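PDB 3UGS: isoprenyl transferase from Campylobacter jejuni, which probably condenses isopentenyl diphosphate units with allylic diphosphates, using magnesium, to build long polyprenyl diphosphates such as undecaprenyl diphosphate. Local coordinates for residues N183-L186 against W187-S190. Numbering follows the deposited sequence.
Sequences NFLL and WQCS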
loop_
_atom_site.group_PDB
_atom_site.type_symbol
_atom_site.label_atom_id
_atom_site.label_comp_id
_atom_site.label_asym_id
_atom_site.label_seq_id
_atom_site.Cartn_x
_atom_site.Cartn_y
_atom_site.Cartn_z
ATOM N N ASN A 183 -2.042 1.154 -7.146
ATOM C CA ASN A 183 -0.975 2.182 -7.349
ATOM C C ASN A 183 -1.353 3.572 -6.833
ATOM O O ASN A 183 -0.928 4.603 -7.356
ATOM C CB ASN A 183 -0.592 2.281 -8.827
ATOM C CG ASN A 183 0.873 2.661 -9.045
ATOM O OD1 ASN A 183 1.656 2.703 -8.103
ATOM N ND2 ASN A 183 1.241 2.947 -10.288
ATOM N N PHE A 184 -2.188 3.554 -5.798
ATOM C CA PHE A 184 -2.709 4.783 -5.196
ATOM C C PHE A 184 -2.034 5.103 -3.873
ATOM O O PHE A 184 -2.276 4.459 -2.853
ATOM C CB PHE A 184 -4.244 4.741 -5.044
ATOM C CG PHE A 184 -4.871 6.083 -4.736
ATOM C CD1 PHE A 184 -4.480 7.234 -5.393
ATOM C CD2 PHE A 184 -5.873 6.183 -3.789
ATOM C CE1 PHE A 184 -5.065 8.456 -5.093
ATOM C CE2 PHE A 184 -6.451 7.395 -3.478
ATOM C CZ PHE A 184 -6.050 8.535 -4.139
ATOM N N LEU A 185 -1.182 6.125 -3.910
ATOM C CA LEU A 185 -0.562 6.663 -2.669
ATOM C C LEU A 185 0.068 5.592 -1.743
ATOM O O LEU A 185 -0.057 5.580 -0.508
ATOM C CB LEU A 185 -1.614 7.387 -1.859
ATOM C CG LEU A 185 -2.307 8.570 -2.565
ATOM C CD1 LEU A 185 -3.443 9.089 -1.688
ATOM C CD2 LEU A 185 -1.286 9.661 -2.931
ATOM N N LEU A 186 0.777 4.682 -2.358
ATOM C CA LEU A 186 1.380 3.555 -1.595
ATOM C C LEU A 186 2.281 4.009 -0.433
ATOM O O LEU A 186 2.237 3.508 0.695
ATOM C CB LEU A 186 2.121 2.621 -2.529
ATOM C CG LEU A 186 1.189 1.935 -3.565
ATOM C CD1 LEU A 186 1.990 1.166 -4.649
ATOM C CD2 LEU A 186 0.168 1.022 -2.878
ATOM N N TRP A 187 3.147 4.943 -0.735
ATOM C CA TRP A 187 4.112 5.415 0.274
ATOM C C TRP A 187 3.406 6.021 1.484
ATOM O O TRP A 187 3.659 5.703 2.652
ATOM C CB TRP A 187 5.076 6.415 -0.328
ATOM C CG TRP A 187 6.110 6.930 0.636
ATOM C CD1 TRP A 187 5.957 7.878 1.614
ATOM C CD2 TRP A 187 7.505 6.527 0.704
ATOM N NE1 TRP A 187 7.138 8.075 2.262
ATOM C CE2 TRP A 187 8.097 7.311 1.741
ATOM C CE3 TRP A 187 8.299 5.643 -0.019
ATOM C CZ2 TRP A 187 9.407 7.200 2.055
ATOM C CZ3 TRP A 187 9.597 5.510 0.317
ATOM C CH2 TRP A 187 10.160 6.288 1.330
ATOM N N GLN A 188 2.489 6.899 1.159
ATOM C CA GLN A 188 1.662 7.625 2.139
ATOM C C GLN A 188 0.782 6.683 3.007
ATOM O O GLN A 188 0.433 6.961 4.162
ATOM C CB GLN A 188 0.811 8.658 1.449
ATOM C CG GLN A 188 1.581 9.783 0.768
ATOM C CD GLN A 188 1.860 9.456 -0.712
ATOM O OE1 GLN A 188 1.752 8.300 -1.120
ATOM N NE2 GLN A 188 2.195 10.484 -1.518
ATOM N N CYS A 189 0.478 5.540 2.433
ATOM C CA CYS A 189 -0.449 4.587 3.051
ATOM C C CYS A 189 0.224 3.545 3.932
ATOM O O CYS A 189 -0.408 2.605 4.385
ATOM C CB CYS A 189 -1.295 3.884 1.970
ATOM S SG CYS A 189 -2.693 4.903 1.341
ATOM N N SER A 190 1.515 3.695 4.169
ATOM C CA SER A 190 2.266 2.625 4.861
ATOM C C SER A 190 1.535 2.168 6.108
ATOM O O SER A 190 1.379 0.959 6.351
ATOM C CB SER A 190 3.704 3.016 5.223
ATOM O OG SER A 190 3.737 4.218 5.914
#
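The backbone N of C189 is shared by two carbonyls, giving weak, bent hydrogen bonds to L185 O at 3.0 Å and to L186 O at 3.2 Å. They accompany the type I beta turn from W187 to S190, itself closed by a weak hydrogen bond from S190 N to W187 O. C189 is small and apolar enough for this buried position: SG touches L185 O at 3.3 Å and lies 4.2 Å from L185 CB. In Q188, CG stands beside the backbone N (chi1 -64°), and the bend at chi2 brings OE1 against the L185 backbone, 3.2 Å from CA, while the amide carbon CD packs 3.9 Å from L185 CD2. Its NE2 hydrogen-bonds L165 O and E139 OE1, a polar grip that suits a buried amide. The other methyl of L185, CD1, lies over one face of the F184 ring, offset toward its rim. The large indole of W187 packs on L163 and I140, its one N-H (NE1) hydrogen-bonded to T160 OG1. The buried loop joins strands 171-175 and 193-197: F184, stacked with F57, and C189 touch M172 of the first, L186 and W187 meet helix 136-149, and W187 O accepts a hydrogen bond from R137 NH2 of the second subunit.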